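PDB 7P18: 3-oxosteroid 1-dehydrogenase from Sterolibacterium denitrificans, which probably catalyses the FAD-dependent 1-dehydrogenation of 3-oxosteroids, converting them to 3-oxo-Delta(1)-steroids and passing the electrons to an acceptor. Local coordinates for residues T45-G50 with N148-Y153; T131-L136 with R206-A211; M105-F110 with A214-A219; G272-Q277 with S293-H298. One frame throughout, in Å; residues are numbered along the deposited sequence.

Interaction 1 of 4, residues T45-G50 with N148-Y153; sequences TSAVSG and NLRMAY. With FAD (flavin-adenine dinucleotide), chain C.
Ala47 and Val48 lean against the extended loop 148-153 where the short helix 44-47 leads toward the flavin; this helix of the Rossmann-type FAD-binding domain holds the cofactor's pyrophosphate. Thr45 starts the grip, giving its backbone N and its OG1 to one phosphate oxygen, with OG1 2.8 Å from FAD O2A; chi1 of -43° keeps OG1 beside the backbone N, so the hydroxyl points to the same oxygen as the N-H. Ser46 repeats the scheme: its N and OG both reach FAD O1A, with OG at 2.6 Å, and OG also accepts from FAD O4'. Short hydroxyl side chains suit a phosphate this near the backbone. Ala47 faces the loop, where its small methyl CB fits 3.5 Å from Arg150 O. Val48 carries the contact with all its branches. CG1 lies 3.6 Å from Met151 O and beside Arg150 CG, CG2 is 3.5 Å from Tyr153 CE2, and CB stands over a face of that ring in a CH-pi contact, 3.8 Å from its centroid and 18° off the normal. A serine in place of Tyr153 would probably leave Val48 without its flat cover and Ala294 O without the phenol that bonds it. A water completes this junction, donating to Val48 O and accepting from Tyr153 N. Ser49 folds back, its OG and its N both bonding Ser46 O, which fastens the turn formed by 46-49. Gly50 passes beside the flavin, where a CB would collide with FAD O4; its N lies 3.0 Å from FAD N5.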
# COMPACT_ATOMS: atom_id res chain seq x y z
N THR A 45 4.84 -5.31 -5.03
CA THR A 45 4.33 -4.00 -4.53
C THR A 45 4.84 -3.79 -3.11
O THR A 45 5.09 -2.64 -2.72
CB THR A 45 2.80 -3.91 -4.56
OG1 THR A 45 2.29 -4.45 -5.79
CG2 THR A 45 2.34 -2.49 -4.37
N SER A 46 5.01 -4.88 -2.36
CA SER A 46 5.43 -4.82 -0.94
C SER A 46 6.73 -4.00 -0.88
O SER A 46 6.87 -3.11 -0.01
CB SER A 46 5.58 -6.25 -0.41
OG SER A 46 4.35 -6.97 -0.49
N ALA A 47 7.65 -4.27 -1.80
CA ALA A 47 9.00 -3.66 -1.81
C ALA A 47 8.93 -2.15 -2.04
O ALA A 47 9.84 -1.45 -1.54
CB ALA A 47 9.84 -4.35 -2.86
N VAL A 48 7.93 -1.65 -2.77
CA VAL A 48 7.81 -0.21 -3.13
C VAL A 48 6.82 0.49 -2.19
O VAL A 48 6.47 1.64 -2.45
CB VAL A 48 7.47 -0.04 -4.63
CG1 VAL A 48 8.54 -0.67 -5.49
CG2 VAL A 48 6.10 -0.55 -5.00
N SER A 49 6.42 -0.17 -1.10
CA SER A 49 5.37 0.30 -0.18
C SER A 49 6.00 1.05 0.98
O SER A 49 7.23 1.13 1.03
CB SER A 49 4.54 -0.87 0.31
OG SER A 49 5.23 -1.60 1.29
N GLY A 50 5.18 1.51 1.92
CA GLY A 50 5.64 2.07 3.20
C GLY A 50 6.12 1.03 4.17
O GLY A 50 6.73 1.41 5.19
N ASN A 148 18.85 -8.07 -7.08
CA ASN A 148 17.51 -8.58 -7.48
C ASN A 148 16.37 -8.01 -6.63
O ASN A 148 15.20 -8.41 -6.88
CB ASN A 148 17.54 -10.11 -7.45
CG ASN A 148 18.55 -10.68 -8.44
OD1 ASN A 148 18.63 -10.20 -9.58
ND2 ASN A 148 19.27 -11.70 -8.00
N LEU A 149 16.64 -7.09 -5.71
CA LEU A 149 15.59 -6.37 -4.93
C LEU A 149 14.84 -5.42 -5.86
O LEU A 149 15.51 -4.61 -6.59
CB LEU A 149 16.24 -5.62 -3.76
CG LEU A 149 15.35 -4.68 -2.95
CD1 LEU A 149 14.22 -5.42 -2.24
CD2 LEU A 149 16.18 -3.93 -1.92
N ARG A 150 13.51 -5.47 -5.84
CA ARG A 150 12.68 -4.42 -6.49
C ARG A 150 12.93 -3.11 -5.74
O ARG A 150 12.69 -3.09 -4.51
CB ARG A 150 11.19 -4.77 -6.51
CG ARG A 150 10.35 -3.76 -7.28
CD ARG A 150 8.97 -4.29 -7.63
NE ARG A 150 9.06 -5.48 -8.47
CZ ARG A 150 9.24 -5.43 -9.80
NH1 ARG A 150 9.38 -4.26 -10.41
NH2 ARG A 150 9.34 -6.55 -10.51
N MET A 151 13.44 -2.07 -6.41
CA MET A 151 14.00 -0.90 -5.68
C MET A 151 12.89 0.11 -5.39
O MET A 151 11.94 0.25 -6.18
CB MET A 151 15.15 -0.24 -6.43
CG MET A 151 16.33 -1.17 -6.61
SD MET A 151 17.16 -1.74 -5.11
CE MET A 151 17.55 -0.18 -4.33
N ALA A 152 13.03 0.77 -4.25
CA ALA A 152 12.13 1.84 -3.78
C ALA A 152 11.99 2.90 -4.87
O ALA A 152 13.00 3.25 -5.53
CB ALA A 152 12.64 2.43 -2.48
N TYR A 153 10.78 3.40 -5.05
CA TYR A 153 10.48 4.61 -5.87
C TYR A 153 11.26 5.80 -5.27
O TYR A 153 11.32 5.96 -4.04
CB TYR A 153 8.98 4.85 -5.92
CG TYR A 153 8.12 3.76 -6.53
CD1 TYR A 153 8.53 3.00 -7.62
CD2 TYR A 153 6.84 3.54 -6.04
CE1 TYR A 153 7.70 2.04 -8.20
CE2 TYR A 153 6.00 2.60 -6.61
CZ TYR A 153 6.43 1.84 -7.70
OH TYR A 153 5.55 0.93 -8.25
PA FAD C . 2.88 -8.02 -4.01
O1A FAD C . 3.63 -7.35 -2.91
O2A FAD C . 2.71 -7.14 -5.22
O5B FAD C . 3.65 -9.35 -4.37
C5B FAD C . 3.11 -10.22 -5.40
C4B FAD C . 4.25 -10.83 -6.15
O4B FAD C . 3.76 -11.94 -6.94
C3B FAD C . 4.99 -9.89 -7.13
O3B FAD C . 6.40 -9.93 -6.93
C2B FAD C . 4.57 -10.43 -8.50
O2B FAD C . 5.51 -10.11 -9.53
C1B FAD C . 4.35 -11.91 -8.21
N9A FAD C . 3.51 -12.61 -9.17
C8A FAD C . 2.44 -12.14 -9.88
N7A FAD C . 1.97 -13.03 -10.75
C5A FAD C . 2.75 -14.16 -10.55
C6A FAD C . 2.75 -15.44 -11.14
N6A FAD C . 1.95 -15.81 -12.15
N1A FAD C . 3.67 -16.33 -10.70
C2A FAD C . 4.51 -15.95 -9.73
N3A FAD C . 4.65 -14.75 -9.15
C4A FAD C . 3.70 -13.90 -9.59
N1 FAD C . 0.03 -1.32 2.23
C2 FAD C . 0.20 -1.37 3.57
O2 FAD C . -0.48 -2.14 4.28
N3 FAD C . 1.13 -0.64 4.19
C4 FAD C . 1.78 0.41 3.56
O4 FAD C . 2.69 0.97 4.15
C4X FAD C . 1.61 0.54 2.15
N5 FAD C . 2.24 1.50 1.51
C5X FAD C . 2.10 1.54 0.14
C6 FAD C . 2.84 2.50 -0.59
C7 FAD C . 2.86 2.51 -1.98
C7M FAD C . 3.68 3.53 -2.74
C8 FAD C . 2.17 1.49 -2.67
C8M FAD C . 2.19 1.45 -4.19
C9 FAD C . 1.38 0.60 -1.97
C9A FAD C . 1.37 0.56 -0.56
N10 FAD C . 0.59 -0.35 0.17
C10 FAD C . 0.71 -0.41 1.55
C1' FAD C . -0.15 -1.42 -0.50
C2' FAD C . 0.71 -2.71 -0.52
O2' FAD C . 2.00 -2.50 -1.07
C3' FAD C . 0.02 -3.87 -1.26
O3' FAD C . -1.38 -3.91 -1.00
C4' FAD C . 0.69 -5.19 -0.92
O4' FAD C . 2.08 -5.05 -1.18
C5' FAD C . 0.13 -6.37 -1.67
O5' FAD C . 0.94 -7.50 -1.31
P FAD C . 0.81 -8.87 -2.10
O1P FAD C . 1.82 -9.72 -1.44
O2P FAD C . -0.57 -9.30 -2.28
O3P FAD C . 1.39 -8.50 -3.58
O HOH W 1 9.10 2.81 -2.88

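Interaction 2 of 4, residues T131-L136 with R206-A211; sequences TMEPML and RGLGNA
Pro134, on strand 131-138 of an antiparallel sheet, and Leu136, just beyond the regular part of segment 131-136, pack on helix 208-222 and the residues leading into it. Leu136 can be followed outward. Its CA makes a CA-H...O contact with Arg206 O at 3.1 Å, and CB stays 3.7 Å from that same oxygen. With CG anti to the carbonyl carbon (chi1 -63°), the chain turns CD2 to the other segment, 3.6 Å from Arg206 O and 3.7 Å from Gly207 CA. Glycine suits this place, because a CB there would be squeezed against CD2. Pro134 lays its ring on Leu208 and Ala211: CB meets the methyl of Ala211 at 3.8 Å, and CG comes to 3.4 Å from Leu208 O. With no direct hydrogen bond between the segments, a water joins them, donating to Glu133 OE1 and Pro134 O and accepting from Leu208 N. Glu133 OE1 also takes the N of Ala166, and its OE2 pairs with Thr167. Leu208, whose CD2 touches Glu133 OE1, is about 4 Å at its side chain from the bound steroid, so the junction lies close to the steroid pocket. Behind it Arg206, whose NH1 bonds Asp203 O, hooks side-on with NE and NH2 round a single atom, Asn210 OD1. NE, 3.0 Å from that OD1, approaches in the carbonyl plane on a lone pair, whereas NH2 comes in tilted 33° from it.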
# COMPACT_ATOMS: atom_id res chain seq x y z
N THR A 131 -0.28 0.92 14.11
CA THR A 131 0.62 0.95 12.94
C THR A 131 2.07 0.74 13.42
O THR A 131 2.46 1.41 14.36
CB THR A 131 0.48 2.25 12.15
OG1 THR A 131 -0.84 2.36 11.61
CG2 THR A 131 1.51 2.32 11.05
N MET A 132 2.78 -0.16 12.75
CA MET A 132 4.21 -0.48 12.99
C MET A 132 4.97 -0.40 11.66
O MET A 132 4.36 -0.67 10.58
CB MET A 132 4.39 -1.86 13.61
CG MET A 132 3.52 -2.14 14.85
SD MET A 132 3.89 -3.77 15.57
CE MET A 132 5.34 -3.38 16.53
N GLU A 133 6.26 -0.06 11.75
CA GLU A 133 7.12 0.04 10.55
C GLU A 133 8.50 -0.55 10.84
O GLU A 133 8.88 -0.80 12.00
CB GLU A 133 7.19 1.49 10.12
CG GLU A 133 8.12 2.36 10.98
CD GLU A 133 8.49 3.65 10.29
OE1 GLU A 133 8.70 3.62 9.01
OE2 GLU A 133 8.49 4.69 11.00
N PRO A 134 9.26 -0.83 9.76
CA PRO A 134 10.60 -1.40 9.89
C PRO A 134 11.68 -0.38 10.27
O PRO A 134 11.61 0.79 9.87
CB PRO A 134 10.96 -1.89 8.49
CG PRO A 134 9.70 -1.71 7.65
CD PRO A 134 8.83 -0.72 8.36
N MET A 135 12.64 -0.82 11.08
CA MET A 135 13.94 -0.10 11.22
C MET A 135 14.67 -0.17 9.87
O MET A 135 14.45 -1.13 9.08
CB MET A 135 14.79 -0.79 12.30
CG MET A 135 14.17 -0.70 13.68
SD MET A 135 15.35 -1.30 14.94
CE MET A 135 16.45 0.12 14.99
N LEU A 136 15.49 0.84 9.57
CA LEU A 136 16.39 0.79 8.38
C LEU A 136 17.13 -0.54 8.38
O LEU A 136 17.58 -1.02 9.44
CB LEU A 136 17.35 1.98 8.40
CG LEU A 136 16.74 3.38 8.30
CD1 LEU A 136 17.86 4.42 8.27
CD2 LEU A 136 15.87 3.55 7.07
N ARG A 206 18.14 0.57 3.67
CA ARG A 206 16.79 0.58 3.06
C ARG A 206 15.76 0.88 4.15
O ARG A 206 15.93 0.46 5.30
CB ARG A 206 16.56 -0.76 2.35
CG ARG A 206 17.69 -1.25 1.44
CD ARG A 206 18.17 -0.24 0.43
NE ARG A 206 17.12 0.29 -0.42
CZ ARG A 206 17.17 1.44 -1.11
NH1 ARG A 206 18.23 2.23 -1.05
NH2 ARG A 206 16.14 1.81 -1.85
N GLY A 207 14.72 1.60 3.77
CA GLY A 207 13.59 1.98 4.63
C GLY A 207 12.26 1.50 4.07
O GLY A 207 12.22 1.02 2.91
N LEU A 208 11.22 1.60 4.89
CA LEU A 208 9.82 1.41 4.46
C LEU A 208 9.69 0.01 3.86
O LEU A 208 10.28 -0.91 4.42
CB LEU A 208 9.45 2.52 3.48
CG LEU A 208 9.70 3.93 3.99
CD1 LEU A 208 9.32 4.94 2.91
CD2 LEU A 208 8.96 4.23 5.28
N GLY A 209 8.93 -0.15 2.77
CA GLY A 209 8.70 -1.47 2.17
C GLY A 209 9.98 -2.07 1.65
O GLY A 209 10.08 -3.29 1.52
N ASN A 210 10.97 -1.24 1.31
CA ASN A 210 12.27 -1.77 0.82
C ASN A 210 13.02 -2.43 1.98
O ASN A 210 13.67 -3.48 1.77
CB ASN A 210 13.06 -0.66 0.13
CG ASN A 210 13.49 -1.01 -1.28
OD1 ASN A 210 14.59 -0.67 -1.66
ND2 ASN A 210 12.65 -1.67 -2.06
N ALA A 211 12.94 -1.89 3.19
CA ALA A 211 13.52 -2.56 4.39
C ALA A 211 12.81 -3.88 4.62
O ALA A 211 13.43 -4.89 4.89
CB ALA A 211 13.44 -1.68 5.61
O HOH W 2 10.72 2.18 7.76

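Interaction 3 of 4, residues M105-F110 with A214-A219; sequences MTLQYF and AGLRHA
The turn that leads from helix 84-104 into an antiparallel sheet is laid along helix 208-222, with Met105 and Leu107 meeting Leu216, Ala219 and Gly215. Met105 reaches between Leu216 and Ala219. Extended beyond CG (chi2 -172°), it carries SD to 3.7 Å from Ala219 CB and 3.9 Å from Leu216 CD2, and its flexible, polarisable thioether follows the surface between the two. Leu107 comes from farther along the turn: CD2 touches Leu216 CG at 4.0 Å, and CB lies 4.0 Å from Gly215 CA. Any side chain on Gly215 would strike that Leu107 CB, so the bare glycine lets the turn settle close to the helix. Its carbonyl is used twice. Gly215 O takes the helical bond from Ala219 N and also a proton from a water, 2.7 Å from that O, which in turn accepts from Leu107 N. Beside them Thr106 OG1 approaches the His218 ring obliquely, 4.0 Å from NE2. Gln108 NE2 binds Met105 O weakly and Asn102 O as well, which folds the turn on itself. Leu216 also touches Ala17 and Met20 of helix 17-28, and Met105 touches Leu21 and Ala24. The contact thus joins the antiparallel sheet and helix 208-222 to helix 17-28, which carries part of what is probably the GxGxxA turn characteristic of Rossmann-type dinucleotide-binding folds.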
# COMPACT_ATOMS: atom_id res chain seq x y z
N MET A 105 14.70 -12.66 13.04
CA MET A 105 15.17 -11.96 11.81
C MET A 105 15.97 -10.73 12.19
O MET A 105 15.74 -10.17 13.30
CB MET A 105 13.99 -11.57 10.92
CG MET A 105 13.13 -12.77 10.48
SD MET A 105 11.88 -12.28 9.24
CE MET A 105 10.98 -13.80 9.03
N THR A 106 16.85 -10.28 11.29
CA THR A 106 17.57 -8.99 11.43
C THR A 106 16.57 -7.86 11.27
O THR A 106 16.67 -6.83 11.98
CB THR A 106 18.78 -8.92 10.48
OG1 THR A 106 19.63 -10.00 10.85
CG2 THR A 106 19.58 -7.65 10.62
N LEU A 107 15.60 -8.04 10.38
CA LEU A 107 14.44 -7.11 10.22
C LEU A 107 13.78 -6.89 11.59
O LEU A 107 13.57 -7.90 12.28
CB LEU A 107 13.48 -7.75 9.22
CG LEU A 107 12.18 -7.02 8.96
CD1 LEU A 107 12.45 -5.65 8.36
CD2 LEU A 107 11.32 -7.88 8.04
N GLN A 108 13.49 -5.65 11.95
CA GLN A 108 12.86 -5.24 13.23
C GLN A 108 11.70 -4.27 12.91
O GLN A 108 11.90 -3.31 12.15
CB GLN A 108 13.90 -4.63 14.18
CG GLN A 108 15.06 -5.58 14.55
CD GLN A 108 14.61 -6.71 15.43
OE1 GLN A 108 14.00 -6.47 16.49
NE2 GLN A 108 14.81 -7.94 14.98
N TYR A 109 10.52 -4.51 13.52
CA TYR A 109 9.32 -3.65 13.49
C TYR A 109 9.18 -2.93 14.82
O TYR A 109 9.40 -3.59 15.86
CB TYR A 109 8.05 -4.43 13.16
CG TYR A 109 7.80 -4.49 11.67
CD1 TYR A 109 8.41 -5.45 10.87
CD2 TYR A 109 7.03 -3.52 11.05
CE1 TYR A 109 8.26 -5.45 9.49
CE2 TYR A 109 6.83 -3.53 9.66
CZ TYR A 109 7.47 -4.48 8.89
OH TYR A 109 7.30 -4.49 7.52
N PHE A 110 8.76 -1.68 14.78
CA PHE A 110 8.45 -0.87 15.98
C PHE A 110 7.22 -0.02 15.68
O PHE A 110 6.89 0.22 14.51
CB PHE A 110 9.66 -0.01 16.39
CG PHE A 110 10.04 1.03 15.37
CD1 PHE A 110 10.79 0.69 14.25
CD2 PHE A 110 9.64 2.33 15.50
CE1 PHE A 110 11.14 1.65 13.30
CE2 PHE A 110 9.96 3.29 14.55
CZ PHE A 110 10.73 2.95 13.47
N ALA A 214 13.80 -6.41 1.72
CA ALA A 214 15.23 -6.78 1.93
C ALA A 214 15.36 -7.70 3.13
O ALA A 214 16.02 -8.77 3.04
CB ALA A 214 16.03 -5.52 2.16
N GLY A 215 14.75 -7.30 4.26
CA GLY A 215 14.81 -8.09 5.51
C GLY A 215 14.23 -9.48 5.34
O GLY A 215 14.82 -10.43 5.84
N LEU A 216 13.09 -9.61 4.64
CA LEU A 216 12.46 -10.95 4.45
C LEU A 216 13.32 -11.76 3.48
O LEU A 216 13.48 -12.99 3.69
CB LEU A 216 11.02 -10.78 3.97
CG LEU A 216 10.05 -10.20 5.02
CD1 LEU A 216 8.73 -9.80 4.36
CD2 LEU A 216 9.80 -11.23 6.12
N ARG A 217 13.91 -11.11 2.48
CA ARG A 217 14.80 -11.85 1.54
C ARG A 217 15.98 -12.42 2.34
O ARG A 217 16.32 -13.57 2.14
CB ARG A 217 15.28 -10.98 0.39
CG ARG A 217 16.15 -11.75 -0.59
CD ARG A 217 15.33 -12.70 -1.41
NE ARG A 217 16.08 -13.61 -2.27
CZ ARG A 217 16.62 -14.77 -1.90
NH1 ARG A 217 16.56 -15.19 -0.65
NH2 ARG A 217 17.26 -15.50 -2.79
N HIS A 218 16.55 -11.62 3.22
CA HIS A 218 17.69 -12.00 4.08
C HIS A 218 17.32 -13.20 4.96
O HIS A 218 18.09 -14.14 5.02
CB HIS A 218 18.15 -10.81 4.91
CG HIS A 218 19.30 -11.14 5.79
ND1 HIS A 218 20.60 -11.30 5.30
CD2 HIS A 218 19.37 -11.38 7.12
CE1 HIS A 218 21.41 -11.61 6.30
NE2 HIS A 218 20.67 -11.68 7.42
N ALA A 219 16.13 -13.20 5.56
CA ALA A 219 15.59 -14.33 6.34
C ALA A 219 15.56 -15.61 5.51
O ALA A 219 15.94 -16.68 6.02
CB ALA A 219 14.21 -14.01 6.88
O HOH W 3 15.96 -10.09 8.27

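Interaction 4 of 4, residues G272-Q277 with S293-H298; sequences GFERNQ and SATPPH. With FAD (flavin-adenine dinucleotide), chain C.
The guanidinium of Arg275 has Ser293 CB over one face, 3.5 Å above its plane, and Thr295 O at its edge; the other flat group, the His298 ring, has Pro297 CB over the centre of one face. NH2 of Arg275 donates to Thr295 O at 2.9 Å, that oxygen lying 26° out of the guanidinium plane, and NE adds a weak bond to Pro296 O. A bend at chi2 (-73°) folds the chain against the loop, where its CG lies 3.2 Å from Pro297 O. Replacing Arg275 by a leucine would probably leave the carbonyls of Thr295 and Pro296 without these donors and take away the group lying against Ser293 CB. Next to it Glu274 packs its CG 3.4 Å from Thr295 OG1. Its OE2 bonds ND2 of Asn299, an FAD-binding residue, and a water donates to both OE2 and Pro296 O. Ser293 OG accepts from Thr295 N in an ST turn and also bonds Asp495. The loop brings Ala294 O to the flavin methyl C8M and His298 CB near FAD O2B. The chemistry implies a guanidinium bonded to Thr295 O and more weakly to Pro296 O, whose negative ends would probably favour its charge and keep loop 293-298 beside the cofactor.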
# COMPACT_ATOMS: atom_id res chain seq x y z
N GLY A 272 -2.77 -9.04 -6.75
CA GLY A 272 -4.10 -8.87 -7.32
C GLY A 272 -4.12 -8.91 -8.84
O GLY A 272 -3.30 -9.62 -9.45
N PHE A 273 -5.01 -8.13 -9.42
CA PHE A 273 -5.22 -8.12 -10.90
C PHE A 273 -5.24 -6.67 -11.41
O PHE A 273 -5.74 -6.47 -12.53
CB PHE A 273 -6.51 -8.89 -11.23
CG PHE A 273 -7.80 -8.34 -10.71
CD1 PHE A 273 -8.54 -7.43 -11.43
CD2 PHE A 273 -8.35 -8.81 -9.53
CE1 PHE A 273 -9.76 -6.98 -10.99
CE2 PHE A 273 -9.57 -8.34 -9.09
CZ PHE A 273 -10.27 -7.42 -9.80
N GLU A 274 -4.67 -5.72 -10.67
CA GLU A 274 -4.72 -4.26 -11.01
C GLU A 274 -4.08 -4.00 -12.39
O GLU A 274 -4.49 -3.02 -13.02
CB GLU A 274 -4.07 -3.35 -9.95
CG GLU A 274 -2.62 -3.64 -9.64
CD GLU A 274 -2.29 -4.75 -8.65
OE1 GLU A 274 -3.25 -5.45 -8.22
OE2 GLU A 274 -1.09 -4.93 -8.35
N ARG A 275 -3.11 -4.83 -12.82
CA ARG A 275 -2.40 -4.65 -14.11
C ARG A 275 -3.07 -5.42 -15.26
O ARG A 275 -2.53 -5.36 -16.39
CB ARG A 275 -0.94 -5.02 -13.95
CG ARG A 275 -0.15 -4.01 -13.13
CD ARG A 275 0.14 -2.71 -13.87
NE ARG A 275 0.63 -1.61 -13.02
CZ ARG A 275 0.69 -0.33 -13.39
NH1 ARG A 275 0.30 0.01 -14.61
NH2 ARG A 275 1.09 0.61 -12.55
N ASN A 276 -4.24 -6.02 -15.05
CA ASN A 276 -4.98 -6.77 -16.10
C ASN A 276 -6.22 -5.98 -16.47
O ASN A 276 -7.23 -5.99 -15.74
CB ASN A 276 -5.24 -8.22 -15.65
CG ASN A 276 -5.96 -9.05 -16.69
OD1 ASN A 276 -6.75 -8.52 -17.46
ND2 ASN A 276 -5.77 -10.36 -16.66
N GLN A 277 -6.15 -5.24 -17.60
CA GLN A 277 -7.24 -4.31 -17.99
C GLN A 277 -8.52 -5.12 -18.23
O GLN A 277 -9.62 -4.63 -17.93
CB GLN A 277 -6.82 -3.48 -19.21
CG GLN A 277 -7.90 -2.53 -19.66
CD GLN A 277 -8.02 -1.37 -18.71
OE1 GLN A 277 -7.04 -0.98 -18.10
NE2 GLN A 277 -9.20 -0.79 -18.67
N SER A 293 -2.66 2.91 -11.94
CA SER A 293 -2.16 2.17 -10.78
C SER A 293 -0.79 2.71 -10.36
O SER A 293 -0.04 3.15 -11.23
CB SER A 293 -2.12 0.68 -11.05
OG SER A 293 -1.80 -0.05 -9.85
N ALA A 294 -0.48 2.59 -9.06
CA ALA A 294 0.81 2.93 -8.43
C ALA A 294 1.68 1.69 -8.27
O ALA A 294 2.77 1.81 -7.77
CB ALA A 294 0.54 3.58 -7.09
N THR A 295 1.23 0.52 -8.73
CA THR A 295 1.90 -0.77 -8.49
C THR A 295 2.96 -1.03 -9.54
O THR A 295 2.96 -0.42 -10.63
CB THR A 295 0.90 -1.92 -8.52
OG1 THR A 295 0.27 -1.93 -9.81
CG2 THR A 295 -0.14 -1.79 -7.43
N PRO A 296 3.85 -2.01 -9.28
CA PRO A 296 4.69 -2.56 -10.34
C PRO A 296 3.88 -3.26 -11.43
O PRO A 296 2.66 -3.32 -11.40
CB PRO A 296 5.63 -3.52 -9.60
CG PRO A 296 5.59 -3.04 -8.16
CD PRO A 296 4.18 -2.56 -7.97
N PRO A 297 4.55 -3.78 -12.49
CA PRO A 297 3.83 -4.21 -13.69
C PRO A 297 3.03 -5.52 -13.65
O PRO A 297 2.23 -5.72 -14.53
CB PRO A 297 4.98 -4.34 -14.72
CG PRO A 297 6.11 -3.53 -14.16
CD PRO A 297 6.02 -3.74 -12.66
N HIS A 298 3.43 -6.48 -12.81
CA HIS A 298 3.00 -7.90 -13.00
C HIS A 298 1.67 -8.40 -12.41
O HIS A 298 1.17 -9.40 -12.98
CB HIS A 298 4.15 -8.84 -12.60
CG HIS A 298 5.50 -8.35 -13.01
ND1 HIS A 298 5.93 -8.40 -14.32
CD2 HIS A 298 6.51 -7.81 -12.30
CE1 HIS A 298 7.15 -7.90 -14.40
NE2 HIS A 298 7.53 -7.54 -13.17
PA FAD C . 2.88 -8.02 -4.01
O1A FAD C . 3.63 -7.35 -2.91
O2A FAD C . 2.71 -7.14 -5.22
O5B FAD C . 3.65 -9.35 -4.37
C5B FAD C . 3.11 -10.22 -5.40
C4B FAD C . 4.25 -10.83 -6.15
O4B FAD C . 3.76 -11.94 -6.94
C3B FAD C . 4.99 -9.89 -7.13
O3B FAD C . 6.40 -9.93 -6.93
C2B FAD C . 4.57 -10.43 -8.50
O2B FAD C . 5.51 -10.11 -9.53
C1B FAD C . 4.35 -11.91 -8.21
N9A FAD C . 3.51 -12.61 -9.17
C8A FAD C . 2.44 -12.14 -9.88
N7A FAD C . 1.97 -13.03 -10.75
C5A FAD C . 2.75 -14.16 -10.55
C6A FAD C . 2.75 -15.44 -11.14
N6A FAD C . 1.95 -15.81 -12.15
N1A FAD C . 3.67 -16.33 -10.70
C2A FAD C . 4.51 -15.95 -9.73
N3A FAD C . 4.65 -14.75 -9.15
C4A FAD C . 3.70 -13.90 -9.59
N1 FAD C . 0.03 -1.32 2.23
C2 FAD C . 0.20 -1.37 3.57
O2 FAD C . -0.48 -2.14 4.28
N3 FAD C . 1.13 -0.64 4.19
C4 FAD C . 1.78 0.41 3.56
O4 FAD C . 2.69 0.97 4.15
C4X FAD C . 1.61 0.54 2.15
N5 FAD C . 2.24 1.50 1.51
C5X FAD C . 2.10 1.54 0.14
C6 FAD C . 2.84 2.50 -0.59
C7 FAD C . 2.86 2.51 -1.98
C7M FAD C . 3.68 3.53 -2.74
C8 FAD C . 2.17 1.49 -2.67
C8M FAD C . 2.19 1.45 -4.19
C9 FAD C . 1.38 0.60 -1.97
C9A FAD C . 1.37 0.56 -0.56
N10 FAD C . 0.59 -0.35 0.17
C10 FAD C . 0.71 -0.41 1.55
C1' FAD C . -0.15 -1.42 -0.50
C2' FAD C . 0.71 -2.71 -0.52
O2' FAD C . 2.00 -2.50 -1.07
C3' FAD C . 0.02 -3.87 -1.26
O3' FAD C . -1.38 -3.91 -1.00
C4' FAD C . 0.69 -5.19 -0.92
O4' FAD C . 2.08 -5.05 -1.18
C5' FAD C . 0.13 -6.37 -1.67
O5' FAD C . 0.94 -7.50 -1.31
P FAD C . 0.81 -8.87 -2.10
O1P FAD C . 1.82 -9.72 -1.44
O2P FAD C . -0.57 -9.30 -2.28
O3P FAD C . 1.39 -8.50 -3.58
O HOH W 4 1.12 -5.11 -9.92

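How the interactions relate
From the N terminus, segment 45-50, which binds the pyrophosphate, meets loop 148-153 in interaction 1, closing a loop of 97 residues. Segments 105-110 and 131-136 lie within that loop, but their partners follow it, so interactions 3 and 2 both cross interaction 1, while interaction 2 sits within the span of interaction 3. Interactions 2 and 3 share helix 208-222 and join it to strand 131-138 and to the turn leading into its neighbour, strand 109-111. Asn210 of that helix bonds Arg150 O, and Ser49 O meets Gly209 N, tying interaction 1 to interaction 2. Interaction 4 comes later, a short loop of 15 residues. It touches interaction 1 through Tyr153 OH and Ala294 O, and both contacts border the FAD.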